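Acylneuraminate lyase (Mycoplasma synoviae, PDB 4N4P) is a TIM-barrel protein of the dihydrodipicolinate synthetase family, with four copies of its chain in the assembly. Local coordinates at residues I106-P111 against Y124-I128; I134-Y140 against N162-Y168; T151-G155 against R178-Y183. One frame throughout, in Å; residues are numbered along the deposited sequence.

Contact 1: I106-P111 against Y124-I128; sequences ISAITP and YYEEI
Pro111 and Ile128 hold the ring of Tyr124 between them. The proline puts CG almost over the ring centre, 3.5 Å from the centroid and 11° off the normal, a clear CH-pi contact. On the opposite face lies Ile128 CD1, shifted toward the rim; it comes from one turn further along the same helix as Tyr124. With CG anti to the backbone N (chi1 162°), Tyr124 reaches out from the helix to the loop after the strand, where its OH donates to Ile109 O at 2.8 Å. This bond lies in the carbonyl plane, and water 1 donates to the same hydroxyl, so that oxygen is used both ways.

Tyr125 works beside it on the preceding carbonyl. Its OH gives a short 2.6 Å bond to Ala108 O, tilted from the carbonyl plane, while water 2 comes in at the ring edge and also links the hydroxyl to Thr110 OG1. The two hydroxyl bonds thus pin the phenols to successive carbonyls. CD1 of Tyr124 sits over the centre of the Tyr125 ring. Ala108 points its CB at the helix, 3.8 Å from Ile128 CD1 and equally close to CE1 of Tyr125. Further along the helix, Glu127 forms a salt bridge to Lys273 of the second subunit.

The contact packs strand 105-108 of the barrel against helix 118-131 within one beta-alpha-beta unit; segments 106-108 and 124-128 run nearly antiparallel, at 152°. Ile128 also touches Thr91 of helix 88-100 and Met136 of strand 136-139, the next strand over.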
loop_
_atom_site.group_PDB
_atom_site.type_symbol
_atom_site.label_atom_id
_atom_site.label_comp_id
_atom_site.label_asym_id
_atom_site.label_seq_id
_atom_site.Cartn_x
_atom_site.Cartn_y
_atom_site.Cartn_z
ATOM N N ILE A 106 -5.817 -32.182 2.244
ATOM C CA ILE A 106 -5.873 -31.355 1.052
ATOM C C ILE A 106 -5.811 -29.916 1.506
ATOM O O ILE A 106 -5.994 -29.618 2.698
ATOM C CB ILE A 106 -7.171 -31.583 0.210
ATOM C CG1 ILE A 106 -8.421 -31.425 1.096
ATOM C CG2 ILE A 106 -7.133 -32.943 -0.500
ATOM C CD1 ILE A 106 -9.751 -31.515 0.359
ATOM N N SER A 107 -5.521 -29.018 0.563
ATOM C CA SER A 107 -5.598 -27.604 0.846
ATOM C C SER A 107 -6.235 -26.978 -0.378
ATOM O O SER A 107 -6.281 -27.602 -1.443
ATOM C CB SER A 107 -4.199 -27.006 1.105
ATOM O OG SER A 107 -3.466 -26.994 -0.112
ATOM N N ALA A 108 -6.710 -25.742 -0.245
ATOM C CA ALA A 108 -7.259 -25.032 -1.403
ATOM C C ALA A 108 -6.936 -23.567 -1.259
ATOM O O ALA A 108 -7.269 -22.940 -0.246
ATOM C CB ALA A 108 -8.759 -25.228 -1.506
ATOM N N ILE A 109 -6.274 -23.016 -2.267
ATOM C CA ILE A 109 -6.034 -21.585 -2.293
ATOM C C ILE A 109 -7.335 -20.768 -2.211
ATOM O O ILE A 109 -8.397 -21.219 -2.641
ATOM C CB ILE A 109 -5.245 -21.184 -3.548
ATOM C CG1 ILE A 109 -5.987 -21.674 -4.804
ATOM C CG2 ILE A 109 -3.860 -21.835 -3.518
ATOM C CD1 ILE A 109 -5.832 -20.713 -5.913
ATOM N N THR A 110 -7.229 -19.556 -1.690
ATOM C CA THR A 110 -8.281 -18.554 -1.782
ATOM C C THR A 110 -8.682 -18.349 -3.251
ATOM O O THR A 110 -7.804 -18.229 -4.102
ATOM C CB THR A 110 -7.732 -17.187 -1.268
ATOM O OG1 THR A 110 -7.063 -17.374 -0.011
ATOM C CG2 THR A 110 -8.843 -16.165 -1.106
ATOM N N PRO A 111 -10.000 -18.256 -3.544
ATOM C CA PRO A 111 -10.410 -17.877 -4.899
ATOM C C PRO A 111 -9.651 -16.618 -5.344
ATOM O O PRO A 111 -9.567 -15.640 -4.605
ATOM C CB PRO A 111 -11.902 -17.607 -4.745
ATOM C CG PRO A 111 -12.334 -18.537 -3.630
ATOM C CD PRO A 111 -11.166 -18.441 -2.651
ATOM N N TYR A 124 -17.287 -21.228 -0.963
ATOM C CA TYR A 124 -16.330 -22.020 -1.727
ATOM C C TYR A 124 -15.750 -23.128 -0.861
ATOM O O TYR A 124 -15.766 -24.276 -1.248
ATOM C CB TYR A 124 -15.258 -21.069 -2.226
ATOM C CG TYR A 124 -13.924 -21.603 -2.685
ATOM C CD1 TYR A 124 -12.809 -21.601 -1.825
ATOM C CD2 TYR A 124 -13.742 -22.015 -4.008
ATOM C CE1 TYR A 124 -11.550 -22.045 -2.269
ATOM C CE2 TYR A 124 -12.498 -22.447 -4.468
ATOM C CZ TYR A 124 -11.405 -22.450 -3.612
ATOM O OH TYR A 124 -10.183 -22.865 -4.113
ATOM N N TYR A 125 -15.298 -22.802 0.351
ATOM C CA TYR A 125 -14.752 -23.862 1.203
ATOM C C TYR A 125 -15.829 -24.863 1.657
ATOM O O TYR A 125 -15.588 -26.085 1.699
ATOM C CB TYR A 125 -14.019 -23.251 2.376
ATOM C CG TYR A 125 -12.651 -22.740 1.992
ATOM C CD1 TYR A 125 -11.627 -23.631 1.614
ATOM C CD2 TYR A 125 -12.366 -21.384 2.044
ATOM C CE1 TYR A 125 -10.346 -23.153 1.275
ATOM C CE2 TYR A 125 -11.108 -20.900 1.714
ATOM C CZ TYR A 125 -10.107 -21.784 1.335
ATOM O OH TYR A 125 -8.866 -21.273 1.030
ATOM N N GLU A 126 -17.025 -24.349 1.934
ATOM C CA GLU A 126 -18.181 -25.208 2.233
ATOM C C GLU A 126 -18.434 -26.235 1.123
ATOM O O GLU A 126 -18.581 -27.421 1.381
ATOM C CB GLU A 126 -19.440 -24.367 2.418
ATOM C CG GLU A 126 -19.553 -23.663 3.726
ATOM C CD GLU A 126 -20.938 -23.101 3.911
ATOM O OE1 GLU A 126 -21.197 -21.977 3.443
ATOM O OE2 GLU A 126 -21.762 -23.792 4.544
ATOM N N GLU A 127 -18.505 -25.777 -0.120
ATOM C CA GLU A 127 -18.729 -26.693 -1.233
ATOM C C GLU A 127 -17.625 -27.768 -1.328
ATOM O O GLU A 127 -17.919 -28.931 -1.547
ATOM C CB GLU A 127 -18.831 -25.924 -2.542
ATOM C CG GLU A 127 -20.087 -25.106 -2.690
ATOM C CD GLU A 127 -20.429 -24.874 -4.150
ATOM O OE1 GLU A 127 -20.605 -23.699 -4.532
ATOM O OE2 GLU A 127 -20.501 -25.862 -4.914
ATOM N N ILE A 128 -16.357 -27.381 -1.167
ATOM C CA ILE A 128 -15.277 -28.375 -1.249
ATOM C C ILE A 128 -15.422 -29.418 -0.123
ATOM O O ILE A 128 -15.215 -30.601 -0.336
ATOM C CB ILE A 128 -13.856 -27.743 -1.212
ATOM C CG1 ILE A 128 -13.707 -26.686 -2.311
ATOM C CG2 ILE A 128 -12.764 -28.855 -1.365
ATOM C CD1 ILE A 128 -12.475 -25.752 -2.125
HETATM O O HOH W 1 -9.150 -20.830 -6.005
HETATM O O HOH W 2 -8.552 -18.599 1.743
#

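Contact 2: I134-Y140 against N162-Y168; sequences IPMLIYY and NVIGSKY
The ring of Tyr140 carries Tyr168 on one face: CE2 of Tyr168 stands 3.3 Å above the plane, over the centre. The two side chains run side by side in the same direction, yet their planes are turned 33° apart, an oblique pairing. Phe154 meets Tyr140 edge-to-face, and the hydroxyl of Tyr168 is bonded to Asp172 O. The ring of Tyr139 has CB of Lys167 over one face. From there the lysine runs alongside the tyrosine, extended until its last torsion, where it bends and lets NZ donate to Tyr139 OH at 2.9 Å; that hydroxyl is also bonded to Tyr46 OH.

Strands 136-139 and 163-168 are adjacent parallel strands of the TIM barrel. Their register slips by one residue after the Met136–Val163 pair, a beta bulge that brings Gly165 opposite Leu137. Leu137 CD2 lies 3.6 Å from the Ser166 N there. Beyond the bulge, Ile138 O accepts twice. Lys167 N approaches at 2.7 Å, nearly along the C=O axis, while Ser166 OG, set anti to the backbone N (chi1 165°), comes at 3.1 Å from well above the carbonyl plane.

On the face shared by Met136, Ile138, Val163 and Ser166, CG2 of Val163 touches Met136 CG at 3.8 Å and also meets CG2 of Ile138, whose side chain crosses it at about a right angle. Helix 151-158 lies over the Ile138 and Ser166 part, with Phe154 resting on both. Just ahead of the strands, Pro135 CB packs 3.7 Å from CD1 of strand residue Ile164, and CB of Asn162 lies against the Ile134 carbonyl oxygen.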
loop_
_atom_site.group_PDB
_atom_site.type_symbol
_atom_site.label_atom_id
_atom_site.label_comp_id
_atom_site.label_asym_id
_atom_site.label_seq_id
_atom_site.Cartn_x
_atom_site.Cartn_y
_atom_site.Cartn_z
ATOM N N ILE A 134 -11.932 -35.707 4.190
ATOM C CA ILE A 134 -10.483 -35.664 4.192
ATOM C C ILE A 134 -10.133 -34.304 4.814
ATOM O O ILE A 134 -10.825 -33.320 4.590
ATOM C CB ILE A 134 -9.887 -35.868 2.757
ATOM C CG1 ILE A 134 -8.344 -35.867 2.801
ATOM C CG2 ILE A 134 -10.469 -34.813 1.780
ATOM C CD1 ILE A 134 -7.643 -36.292 1.463
ATOM N N PRO A 135 -9.093 -34.254 5.659
ATOM C CA PRO A 135 -8.824 -32.979 6.329
ATOM C C PRO A 135 -8.436 -31.894 5.338
ATOM O O PRO A 135 -7.721 -32.181 4.385
ATOM C CB PRO A 135 -7.638 -33.323 7.224
ATOM C CG PRO A 135 -7.876 -34.749 7.587
ATOM C CD PRO A 135 -8.311 -35.350 6.257
ATOM N N MET A 136 -8.929 -30.679 5.572
ATOM C CA MET A 136 -8.639 -29.523 4.729
ATOM C C MET A 136 -7.811 -28.475 5.478
ATOM O O MET A 136 -8.087 -28.141 6.656
ATOM C CB MET A 136 -9.965 -28.907 4.226
ATOM C CG MET A 136 -9.892 -27.475 3.756
ATOM S SD MET A 136 -8.983 -27.365 2.178
ATOM C CE MET A 136 -10.231 -27.966 1.047
ATOM N N LEU A 137 -6.787 -27.954 4.788
ATOM C CA LEU A 137 -6.061 -26.774 5.235
ATOM C C LEU A 137 -6.466 -25.609 4.352
ATOM O O LEU A 137 -6.219 -25.650 3.145
ATOM C CB LEU A 137 -4.535 -27.005 5.110
ATOM C CG LEU A 137 -4.044 -28.062 6.100
ATOM C CD1 LEU A 137 -2.629 -28.588 5.661
ATOM C CD2 LEU A 137 -4.074 -27.491 7.514
ATOM N N ILE A 138 -7.104 -24.589 4.928
ATOM C CA ILE A 138 -7.461 -23.422 4.152
ATOM C C ILE A 138 -6.242 -22.503 4.017
ATOM O O ILE A 138 -5.260 -22.638 4.754
ATOM C CB ILE A 138 -8.679 -22.686 4.740
ATOM C CG1 ILE A 138 -8.391 -22.174 6.151
ATOM C CG2 ILE A 138 -9.908 -23.615 4.762
ATOM C CD1 ILE A 138 -9.501 -21.321 6.717
ATOM N N TYR A 139 -6.258 -21.620 3.036
ATOM C CA TYR A 139 -5.169 -20.680 2.891
ATOM C C TYR A 139 -5.496 -19.463 3.719
ATOM O O TYR A 139 -6.632 -19.024 3.731
ATOM C CB TYR A 139 -4.987 -20.287 1.434
ATOM C CG TYR A 139 -3.917 -21.099 0.754
ATOM C CD1 TYR A 139 -2.765 -20.486 0.263
ATOM C CD2 TYR A 139 -4.042 -22.479 0.623
ATOM C CE1 TYR A 139 -1.763 -21.228 -0.371
ATOM C CE2 TYR A 139 -3.078 -23.216 0.009
ATOM C CZ TYR A 139 -1.927 -22.585 -0.500
ATOM O OH TYR A 139 -0.937 -23.334 -1.089
ATOM N N TYR A 140 -4.499 -18.943 4.428
ATOM C CA TYR A 140 -4.718 -17.732 5.168
ATOM C C TYR A 140 -5.059 -16.570 4.237
ATOM O O TYR A 140 -4.474 -16.411 3.157
ATOM C CB TYR A 140 -3.544 -17.392 6.065
ATOM C CG TYR A 140 -3.730 -16.059 6.751
ATOM C CD1 TYR A 140 -4.736 -15.866 7.706
ATOM C CD2 TYR A 140 -2.919 -14.983 6.417
ATOM C CE1 TYR A 140 -4.906 -14.596 8.332
ATOM C CE2 TYR A 140 -3.080 -13.755 7.020
ATOM C CZ TYR A 140 -4.060 -13.560 7.968
ATOM O OH TYR A 140 -4.127 -12.303 8.534
ATOM N N ASN A 162 -14.603 -30.505 8.231
ATOM C CA ASN A 162 -13.359 -31.126 7.737
ATOM C C ASN A 162 -12.139 -30.208 7.716
ATOM O O ASN A 162 -11.032 -30.685 7.460
ATOM C CB ASN A 162 -13.505 -31.787 6.347
ATOM C CG ASN A 162 -14.501 -32.929 6.332
ATOM O OD1 ASN A 162 -14.546 -33.751 7.257
ATOM N ND2 ASN A 162 -15.294 -33.004 5.258
ATOM N N VAL A 163 -12.329 -28.919 7.986
ATOM C CA VAL A 163 -11.179 -28.007 8.059
ATOM C C VAL A 163 -10.424 -28.241 9.367
ATOM O O VAL A 163 -11.005 -28.116 10.463
ATOM C CB VAL A 163 -11.564 -26.522 7.923
ATOM C CG1 VAL A 163 -10.338 -25.633 8.152
ATOM C CG2 VAL A 163 -12.169 -26.230 6.518
ATOM N N ILE A 164 -9.146 -28.591 9.264
ATOM C CA ILE A 164 -8.374 -28.846 10.501
ATOM C C ILE A 164 -7.440 -27.683 10.847
ATOM O O ILE A 164 -6.841 -27.648 11.939
ATOM C CB ILE A 164 -7.581 -30.183 10.449
ATOM C CG1 ILE A 164 -6.593 -30.177 9.254
ATOM C CG2 ILE A 164 -8.544 -31.378 10.398
ATOM C CD1 ILE A 164 -5.504 -31.274 9.374
ATOM N N GLY A 165 -7.347 -26.705 9.944
ATOM C CA GLY A 165 -6.402 -25.594 10.156
ATOM C C GLY A 165 -6.125 -24.858 8.854
ATOM O O GLY A 165 -6.949 -24.847 7.958
ATOM N N SER A 166 -4.946 -24.264 8.748
ATOM C CA SER A 166 -4.679 -23.385 7.635
ATOM C C SER A 166 -3.218 -23.485 7.270
ATOM O O SER A 166 -2.383 -23.745 8.150
ATOM C CB SER A 166 -5.021 -21.945 8.074
ATOM O OG SER A 166 -4.482 -20.959 7.187
ATOM N N LYS A 167 -2.923 -23.268 5.983
ATOM C CA LYS A 167 -1.575 -23.034 5.515
ATOM C C LYS A 167 -1.365 -21.520 5.602
ATOM O O LYS A 167 -2.060 -20.754 4.917
ATOM C CB LYS A 167 -1.419 -23.545 4.084
ATOM C CG LYS A 167 -0.052 -23.282 3.494
ATOM C CD LYS A 167 0.095 -24.107 2.235
ATOM C CE LYS A 167 1.382 -23.801 1.531
ATOM N NZ LYS A 167 1.214 -22.590 0.707
ATOM N N TYR A 168 -0.448 -21.103 6.483
ATOM C CA TYR A 168 -0.212 -19.707 6.775
ATOM C C TYR A 168 1.028 -19.198 6.012
ATOM O O TYR A 168 2.151 -19.491 6.385
ATOM C CB TYR A 168 -0.043 -19.485 8.308
ATOM C CG TYR A 168 -0.050 -18.009 8.607
ATOM C CD1 TYR A 168 1.124 -17.252 8.527
ATOM C CD2 TYR A 168 -1.248 -17.349 8.887
ATOM C CE1 TYR A 168 1.103 -15.865 8.744
ATOM C CE2 TYR A 168 -1.276 -15.983 9.104
ATOM C CZ TYR A 168 -0.112 -15.248 9.024
ATOM O OH TYR A 168 -0.162 -13.881 9.233
#

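Contact 3: T151-G155 against R178-Y183; sequences TDQFG and RLMSKY
The backbone oxygen of Thr151 is taken by Tyr183 OH at 2.8 Å and, within its own helix, by a weak bond from Gly155 N. The phenol approaches from above the carbonyl plane, 35° out of it, although Thr151 O itself lies in the plane of the tyrosine ring, at its edge. Gly155 has no side chain, and the hydroxyl comes within 3.0 Å of its CA. Lys182 lays CG over one face of the same ring, toward the rim.

Deeper in, Leu179 wedges CD2 between Phe154 and Thr151, 3.7 Å from CD2 of the phenylalanine, which it crosses at about a right angle, and 3.9 Å from CG2 of the threonine. That methyl stands anti to the backbone N, leaving OG1 beside Arg178 CB. Arg178 turns its guanidinium away to a salt bridge with Asp243 of the third subunit. Toward solvent, Asp152 OD1 and Lys182 NZ stay 4.2 Å apart, beyond a salt bridge.

Helices 151-158 and 173-182 meet here as neighbours on the outside of the barrel, segments 151-155 and 178-182 inclined at 60°. Leu179 rests on Tyr168 of strand 163-168, and Tyr183 on Phe188 of strand 187-190.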
loop_
_atom_site.group_PDB
_atom_site.type_symbol
_atom_site.label_atom_id
_atom_site.label_comp_id
_atom_site.label_asym_id
_atom_site.label_seq_id
_atom_site.Cartn_x
_atom_site.Cartn_y
_atom_site.Cartn_z
ATOM N N THR A 151 -8.995 -11.874 13.016
ATOM C CA THR A 151 -8.749 -13.189 13.595
ATOM C C THR A 151 -10.053 -13.962 13.786
ATOM O O THR A 151 -10.113 -15.170 13.518
ATOM C CB THR A 151 -8.007 -13.070 14.939
ATOM O OG1 THR A 151 -6.879 -12.208 14.769
ATOM C CG2 THR A 151 -7.517 -14.441 15.415
ATOM N N ASP A 152 -11.092 -13.257 14.235
ATOM C CA ASP A 152 -12.389 -13.877 14.501
ATOM C C ASP A 152 -13.094 -14.310 13.217
ATOM O O ASP A 152 -13.744 -15.359 13.179
ATOM C CB ASP A 152 -13.290 -12.947 15.330
ATOM C CG ASP A 152 -12.850 -12.836 16.792
ATOM O OD1 ASP A 152 -11.999 -13.629 17.256
ATOM O OD2 ASP A 152 -13.374 -11.944 17.492
ATOM N N GLN A 153 -12.944 -13.513 12.163
ATOM C CA GLN A 153 -13.609 -13.774 10.892
ATOM C C GLN A 153 -12.980 -14.999 10.227
ATOM O O GLN A 153 -13.670 -15.814 9.615
ATOM C CB GLN A 153 -13.450 -12.557 9.990
ATOM C CG GLN A 153 -14.623 -12.260 9.078
ATOM C CD GLN A 153 -14.375 -11.014 8.239
ATOM O OE1 GLN A 153 -13.614 -10.120 8.639
ATOM N NE2 GLN A 153 -15.012 -10.947 7.073
ATOM N N PHE A 154 -11.658 -15.133 10.367
ATOM C CA PHE A 154 -10.958 -16.276 9.817
ATOM C C PHE A 154 -11.380 -17.571 10.513
ATOM O O PHE A 154 -11.396 -18.637 9.904
ATOM C CB PHE A 154 -9.450 -16.067 9.907
ATOM C CG PHE A 154 -8.670 -17.047 9.123
ATOM C CD1 PHE A 154 -8.706 -17.030 7.732
ATOM C CD2 PHE A 154 -7.897 -17.991 9.763
ATOM C CE1 PHE A 154 -7.974 -17.947 6.995
ATOM C CE2 PHE A 154 -7.146 -18.920 9.025
ATOM C CZ PHE A 154 -7.185 -18.892 7.646
ATOM N N GLY A 155 -11.755 -17.456 11.784
ATOM C CA GLY A 155 -12.214 -18.598 12.563
ATOM C C GLY A 155 -13.486 -19.207 12.038
ATOM O O GLY A 155 -13.709 -20.408 12.200
ATOM N N ARG A 178 -1.611 -14.165 16.723
ATOM C CA ARG A 178 -3.018 -14.061 17.133
ATOM C C ARG A 178 -3.793 -15.334 16.820
ATOM O O ARG A 178 -4.635 -15.754 17.627
ATOM C CB ARG A 178 -3.700 -12.865 16.452
ATOM C CG ARG A 178 -3.142 -11.476 16.813
ATOM C CD ARG A 178 -3.587 -11.016 18.227
ATOM N NE ARG A 178 -2.845 -11.681 19.300
ATOM C CZ ARG A 178 -3.209 -11.691 20.588
ATOM N NH1 ARG A 178 -4.317 -11.047 20.985
ATOM N NH2 ARG A 178 -2.474 -12.355 21.467
ATOM N N LEU A 179 -3.552 -15.922 15.641
ATOM C CA LEU A 179 -4.195 -17.191 15.268
ATOM C C LEU A 179 -3.805 -18.310 16.220
ATOM O O LEU A 179 -4.663 -19.087 16.664
ATOM C CB LEU A 179 -3.812 -17.600 13.842
ATOM C CG LEU A 179 -4.482 -16.747 12.773
ATOM C CD1 LEU A 179 -3.889 -17.038 11.352
ATOM C CD2 LEU A 179 -6.011 -16.951 12.821
ATOM N N MET A 180 -2.513 -18.370 16.542
ATOM C CA MET A 180 -2.014 -19.411 17.427
ATOM C C MET A 180 -2.626 -19.263 18.818
ATOM O O MET A 180 -2.919 -20.267 19.474
ATOM C CB MET A 180 -0.482 -19.369 17.498
ATOM C CG MET A 180 0.196 -19.818 16.193
ATOM S SD MET A 180 -0.163 -21.505 15.683
ATOM C CE MET A 180 0.805 -22.409 16.872
ATOM N N SER A 181 -2.809 -18.025 19.264
ATOM C CA SER A 181 -3.417 -17.767 20.567
ATOM C C SER A 181 -4.885 -18.228 20.568
ATOM O O SER A 181 -5.329 -18.893 21.510
ATOM C CB SER A 181 -3.340 -16.276 20.912
ATOM O OG SER A 181 -3.868 -16.059 22.217
ATOM N N LYS A 182 -5.608 -17.900 19.504
ATOM C CA LYS A 182 -7.071 -18.098 19.478
ATOM C C LYS A 182 -7.466 -19.536 19.143
ATOM O O LYS A 182 -8.517 -20.033 19.616
ATOM C CB LYS A 182 -7.738 -17.082 18.547
ATOM C CG LYS A 182 -9.271 -17.141 18.494
ATOM C CD LYS A 182 -9.933 -16.448 19.713
ATOM C CE LYS A 182 -11.453 -16.348 19.522
ATOM N NZ LYS A 182 -12.142 -15.903 20.775
ATOM N N TYR A 183 -6.636 -20.214 18.353
ATOM C CA TYR A 183 -7.017 -21.526 17.805
ATOM C C TYR A 183 -5.989 -22.619 18.128
ATOM O O TYR A 183 -5.397 -23.205 17.225
ATOM C CB TYR A 183 -7.268 -21.421 16.283
ATOM C CG TYR A 183 -8.294 -20.356 15.930
ATOM C CD1 TYR A 183 -9.672 -20.577 16.134
ATOM C CD2 TYR A 183 -7.893 -19.127 15.411
ATOM C CE1 TYR A 183 -10.607 -19.572 15.831
ATOM C CE2 TYR A 183 -8.807 -18.135 15.103
ATOM C CZ TYR A 183 -10.164 -18.368 15.318
ATOM O OH TYR A 183 -11.061 -17.365 15.008
#

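In the fold
Following the chain from the N terminus, strand 105-108 runs into helix 118-131, and contact 1 closes that loop before contact 2 opens. Contact 2 begins on the next strand, 136-139, which pairs directly with 105-108 through Ile106 O and Leu137 N, and it closes on strand 163-168 after helix 151-158 has been passed. Contact 3 opens on that intervening helix and closes on helix 173-182, so contacts 2 and 3 cross; they also touch. Contacts 1 and 3 stay about 7 Å apart at their nearest atoms. Together the three contacts tie strand to helix, strand to strand and helix to helix along consecutive units of the barrel.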